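Local structure of 3-oxoacyl-(acyl-carrier protein) synthase II (Thermus thermophilus, 1J3N) at residues 4-9 / 234-239; 259-264 / 277-282. The protein probably catalyses the condensation of an acyl chain with malonyl-ACP during fatty acid elongation, working as a homodimer. All coordinates share one frame; numbering follows the deposited sequence.

Interaction 1 (4-9 / 234-239)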
loop_
_atom_site.group_PDB
_atom_site.type_symbol
_atom_site.label_atom_id
_atom_site.label_comp_id
_atom_site.label_asym_id
_atom_site.label_seq_id
_atom_site.Cartn_x
_atom_site.Cartn_y
_atom_site.Cartn_z
ATOM N N VAL A 4 -6.889 2.392 -21.556
ATOM C CA VAL A 4 -6.616 1.209 -20.764
ATOM C C VAL A 4 -7.916 0.426 -20.702
ATOM O O VAL A 4 -8.956 0.958 -20.294
ATOM C CB VAL A 4 -6.157 1.588 -19.339
ATOM C CG1 VAL A 4 -5.982 0.327 -18.502
ATOM C CG2 VAL A 4 -4.845 2.377 -19.407
ATOM N N VAL A 5 -7.861 -0.829 -21.134
ATOM C CA VAL A 5 -9.040 -1.675 -21.137
ATOM C C VAL A 5 -8.871 -2.942 -20.305
ATOM O O VAL A 5 -7.760 -3.438 -20.107
ATOM C CB VAL A 5 -9.427 -2.080 -22.575
ATOM C CG1 VAL A 5 -9.808 -0.848 -23.380
ATOM C CG2 VAL A 5 -8.276 -2.826 -23.233
ATOM N N VAL A 6 -10.000 -3.449 -19.824
ATOM C CA VAL A 6 -10.072 -4.661 -19.007
ATOM C C VAL A 6 -10.255 -5.848 -19.958
ATOM O O VAL A 6 -11.234 -5.900 -20.696
ATOM C CB VAL A 6 -11.289 -4.589 -18.041
ATOM C CG1 VAL A 6 -11.383 -5.855 -17.196
ATOM C CG2 VAL A 6 -11.175 -3.359 -17.157
ATOM N N THR A 7 -9.319 -6.795 -19.929
ATOM C CA THR A 7 -9.379 -7.952 -20.813
ATOM C C THR A 7 -9.393 -9.290 -20.085
ATOM O O THR A 7 -9.435 -10.347 -20.720
ATOM C CB THR A 7 -8.179 -7.957 -21.773
ATOM O OG1 THR A 7 -6.965 -8.072 -21.016
ATOM C CG2 THR A 7 -8.146 -6.667 -22.593
ATOM N N GLY A 8 -9.338 -9.248 -18.761
ATOM C CA GLY A 8 -9.349 -10.476 -17.990
ATOM C C GLY A 8 -9.992 -10.281 -16.635
ATOM O O GLY A 8 -9.724 -9.296 -15.957
ATOM N N LEU A 9 -10.849 -11.217 -16.241
ATOM C CA LEU A 9 -11.513 -11.135 -14.956
ATOM C C LEU A 9 -11.262 -12.416 -14.168
ATOM O O LEU A 9 -11.676 -13.503 -14.576
ATOM C CB LEU A 9 -13.021 -10.923 -15.149
ATOM C CG LEU A 9 -13.436 -9.696 -15.975
ATOM C CD1 LEU A 9 -14.916 -9.770 -16.298
ATOM C CD2 LEU A 9 -13.114 -8.409 -15.216
ATOM N N GLY A 234 -10.041 -10.454 -6.152
ATOM C CA GLY A 234 -10.429 -10.026 -7.474
ATOM C C GLY A 234 -9.178 -9.513 -8.146
ATOM O O GLY A 234 -8.539 -8.588 -7.636
ATOM N N VAL A 235 -8.813 -10.134 -9.265
ATOM C CA VAL A 235 -7.644 -9.722 -10.028
ATOM C C VAL A 235 -8.091 -9.506 -11.467
ATOM O O VAL A 235 -8.666 -10.401 -12.101
ATOM C CB VAL A 235 -6.518 -10.788 -9.981
ATOM C CG1 VAL A 235 -5.359 -10.360 -10.872
ATOM C CG2 VAL A 235 -6.024 -10.953 -8.554
ATOM N N LEU A 236 -7.862 -8.302 -11.971
ATOM C CA LEU A 236 -8.258 -7.992 -13.331
ATOM C C LEU A 236 -7.024 -7.759 -14.179
ATOM O O LEU A 236 -5.990 -7.330 -13.679
ATOM C CB LEU A 236 -9.150 -6.740 -13.365
ATOM C CG LEU A 236 -10.497 -6.789 -12.617
ATOM C CD1 LEU A 236 -10.281 -6.732 -11.098
ATOM C CD2 LEU A 236 -11.347 -5.611 -13.054
ATOM N N VAL A 237 -7.132 -8.074 -15.461
ATOM C CA VAL A 237 -6.034 -7.849 -16.390
ATOM C C VAL A 237 -6.279 -6.474 -17.019
ATOM O O VAL A 237 -7.250 -6.299 -17.743
ATOM C CB VAL A 237 -6.008 -8.915 -17.519
ATOM C CG1 VAL A 237 -4.929 -8.568 -18.539
ATOM C CG2 VAL A 237 -5.746 -10.299 -16.934
ATOM N N LEU A 238 -5.431 -5.494 -16.716
ATOM C CA LEU A 238 -5.582 -4.168 -17.314
ATOM C C LEU A 238 -4.573 -4.165 -18.450
ATOM O O LEU A 238 -3.478 -4.705 -18.313
ATOM C CB LEU A 238 -5.274 -3.058 -16.311
ATOM C CG LEU A 238 -6.184 -2.959 -15.085
ATOM C CD1 LEU A 238 -5.983 -1.583 -14.452
ATOM C CD2 LEU A 238 -7.647 -3.151 -15.474
ATOM N N GLU A 239 -4.940 -3.557 -19.570
ATOM C CA GLU A 239 -4.085 -3.591 -20.746
ATOM C C GLU A 239 -4.235 -2.342 -21.600
ATOM O O GLU A 239 -5.336 -1.796 -21.741
ATOM C CB GLU A 239 -4.486 -4.819 -21.568
ATOM C CG GLU A 239 -3.414 -5.492 -22.397
ATOM C CD GLU A 239 -3.968 -6.709 -23.144
ATOM O OE1 GLU A 239 -4.855 -7.399 -22.596
ATOM O OE2 GLU A 239 -3.519 -6.981 -24.273
#

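Interaction 2 (259-264 / 277-282)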
loop_
_atom_site.group_PDB
_atom_site.type_symbol
_atom_site.label_atom_id
_atom_site.label_comp_id
_atom_site.label_asym_id
_atom_site.label_seq_id
_atom_site.Cartn_x
_atom_site.Cartn_y
_atom_site.Cartn_z
ATOM N N GLY A 259 -10.951 8.381 -9.353
ATOM C CA GLY A 259 -11.078 9.536 -8.482
ATOM C C GLY A 259 -10.898 9.186 -7.024
ATOM O O GLY A 259 -11.449 8.201 -6.536
ATOM N N ARG A 260 -10.127 10.004 -6.322
ATOM C CA ARG A 260 -9.865 9.768 -4.915
ATOM C C ARG A 260 -9.978 11.022 -4.065
ATOM O O ARG A 260 -9.775 12.134 -4.546
ATOM C CB ARG A 260 -8.476 9.165 -4.748
ATOM C CG ARG A 260 -8.387 7.716 -5.190
ATOM C CD ARG A 260 -6.992 7.190 -4.959
ATOM N NE ARG A 260 -6.003 8.000 -5.660
ATOM C CZ ARG A 260 -4.697 7.745 -5.672
ATOM N NH1 ARG A 260 -4.224 6.695 -5.014
ATOM N NH2 ARG A 260 -3.867 8.534 -6.351
ATOM N N SER A 261 -10.295 10.823 -2.792
ATOM C CA SER A 261 -10.421 11.916 -1.853
ATOM C C SER A 261 -10.302 11.348 -0.437
ATOM O O SER A 261 -10.218 10.129 -0.255
ATOM C CB SER A 261 -11.774 12.608 -2.024
ATOM O OG SER A 261 -12.781 11.943 -1.285
ATOM N N ALA A 262 -10.282 12.233 0.557
ATOM C CA ALA A 262 -10.197 11.819 1.952
ATOM C C ALA A 262 -11.272 12.540 2.744
ATOM O O ALA A 262 -11.538 13.726 2.525
ATOM C CB ALA A 262 -8.808 12.130 2.540
ATOM N N ASP A 263 -11.918 11.802 3.636
ATOM C CA ASP A 263 -12.958 12.366 4.486
ATOM C C ASP A 263 -12.312 13.341 5.450
ATOM O O ASP A 263 -12.867 14.406 5.743
ATOM C CB ASP A 263 -13.641 11.268 5.310
ATOM C CG ASP A 263 -14.816 10.641 4.601
ATOM O OD1 ASP A 263 -15.137 11.063 3.472
ATOM O OD2 ASP A 263 -15.424 9.723 5.191
ATOM N N ALA A 264 -11.138 12.957 5.945
ATOM C CA ALA A 264 -10.406 13.760 6.920
ATOM C C ALA A 264 -11.390 14.019 8.059
ATOM O O ALA A 264 -11.458 15.124 8.590
ATOM C CB ALA A 264 -9.946 15.084 6.285
ATOM N N ALA A 277 -17.099 11.188 -0.131
ATOM C CA ALA A 277 -17.544 10.330 -1.222
ATOM C C ALA A 277 -17.997 11.170 -2.411
ATOM O O ALA A 277 -17.724 10.830 -3.558
ATOM C CB ALA A 277 -18.678 9.430 -0.747
ATOM N N ALA A 278 -18.700 12.264 -2.135
ATOM C CA ALA A 278 -19.177 13.142 -3.196
ATOM C C ALA A 278 -17.973 13.687 -3.958
ATOM O O ALA A 278 -17.975 13.761 -5.184
ATOM C CB ALA A 278 -19.997 14.296 -2.600
ATOM N N LEU A 279 -16.942 14.069 -3.216
ATOM C CA LEU A 279 -15.727 14.604 -3.811
ATOM C C LEU A 279 -15.019 13.567 -4.687
ATOM O O LEU A 279 -14.573 13.884 -5.787
ATOM C CB LEU A 279 -14.794 15.092 -2.706
ATOM C CG LEU A 279 -13.425 15.667 -3.069
ATOM C CD1 LEU A 279 -13.568 16.741 -4.130
ATOM C CD2 LEU A 279 -12.790 16.244 -1.804
ATOM N N ALA A 280 -14.922 12.330 -4.201
ATOM C CA ALA A 280 -14.262 11.267 -4.959
ATOM C C ALA A 280 -15.039 10.914 -6.234
ATOM O O ALA A 280 -14.440 10.664 -7.277
ATOM C CB ALA A 280 -14.086 10.028 -4.083
ATOM N N MET A 281 -16.368 10.875 -6.157
ATOM C CA MET A 281 -17.156 10.569 -7.354
ATOM C C MET A 281 -16.996 11.705 -8.366
ATOM O O MET A 281 -16.827 11.466 -9.562
ATOM C CB MET A 281 -18.649 10.387 -7.026
ATOM C CG MET A 281 -19.005 9.074 -6.337
ATOM S SD MET A 281 -20.785 8.865 -6.140
ATOM C CE MET A 281 -21.084 9.823 -4.674
ATOM N N ALA A 282 -17.041 12.943 -7.882
ATOM C CA ALA A 282 -16.902 14.110 -8.756
ATOM C C ALA A 282 -15.549 14.098 -9.458
ATOM O O ALA A 282 -15.429 14.506 -10.616
ATOM C CB ALA A 282 -17.060 15.402 -7.946
HETATM O O HOH W 1 -17.745 10.813 2.721
#

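Interaction 1 (4-9 / 234-239)
E239 reaches T7 with its carboxylate across two antiparallel strands. Its CB lies 4.1 Å from T7 OG1, with V5 O also close by. With CG roughly anti to the backbone N (chi1 -150°) and the chain extended beyond it, E239 CD comes 3.9 Å from T7 OG1, and OE1 takes the hydroxyl's hydrogen bond at 2.7 Å, met nearly along the C-O axis. OE2 turns to H243 and a salt bridge with R247, so both buried carboxylate oxygens are engaged. On the threonine, OG1 sits between the backbone N and the carbonyl carbon (chi1 63°), a setting that aims it at OE1 while CG2 also comes within 3.4 Å of that oxygen. Were T7 an alanine, OE1 would probably lose this hydroxyl partner and the carboxylate would be likely to gain freedom to turn.

The strands are 4-13 and 232-240, in the central sheet of a thiolase-type condensing-enzyme fold. V5 and E239 form a hydrogen-bonded pair, V6 and L238 the non-hydrogen-bonded pair beyond it. T7 and G8 then both fall opposite V237, a beta bulge: T7 N gives its hydrogen to V237 O (3.1 Å), V237 N gives its own to G8 O, and buried G8 N has no partner in the model. Past it L9 pairs with L236.

V6, L9, L236 and L238 share one face. V6 splits its methyls, CG2 against L238 CD2 at 3.9 Å and CG1 against L236 CD2, whose other neighbour is L9 CD2 at 4.0 Å. Helix 163-176 covers L238, while helix 70-86 covers T7 and V237 from the other face.

Interaction 2 (259-264 / 277-282)
S261 presses its CB against L279 and its hydroxyl against A280, and this is where strand 259-262 and helix 277-282 pack tightly. S261 CB meets L279 CG at 3.6 Å; the leucine holds CG anti to its backbone N (chi1 178°), which lays the branch point and CD2 alongside the serine. S261 OG comes 3.6 Å from A280 CB, a plain van der Waals approach to a methyl; the hydroxyl's hydrogen bonds run to G276 O and to N400 ND2 on the neighbouring strand. The serine hydroxyl thereby ties the start of helix 275-288 to the sheet it lies on. Two residues back, on the same side of the strand, G259 offers no side chain, and A280 O settles 3.7 Å from G259 CA; a beta-carbon there would run into that carbonyl oxygen.

Strand and helix run nearly antiparallel, 158° between their directions, as in the first half of a beta-alpha-beta crossover: strand 253-262 leads through helix 275-288 to strand 297-299, which runs the same way in the sheet of the thiolase-like C-terminal half. The helix is covered from behind by helix 306-324, which touches A277, A278 and M281.

The other end of the contact is looser and wet. D263 OD1 stands 4.1 Å from A277 N, too far for a direct bond, and a water fills in: it donates to D263 OD1 at 2.7 Å and accepts from A277 N at 2.9 Å, near the helix start. N400 ND2 also binds OD1, and OD2 takes H271 N. On the strand's far face R260 leaves the helix altogether, forming salt bridges with D166 and with E179 of the second subunit, while L279 also packs on T151 of that subunit.

In the fold
Interactions 1 and 2 follow one another along the chain, the first within the N-terminal ketoacyl synthase domain, the second within the C-terminal one. Their centres are 24 Å apart and their nearest atoms about 12 Å, so they do not touch. One sheet joins them: strand 4-13 pairs with 232-240 in interaction 1 and also with 253-262, the strand of interaction 2. Helix 163-176 is a second bridge, packing on V4 and L238 and supplying D166 to R260. The two differ in setting, since 4-9 / 234-239 is untouched by the second subunit, whereas 259-264 / 277-282 lies at the dimer interface.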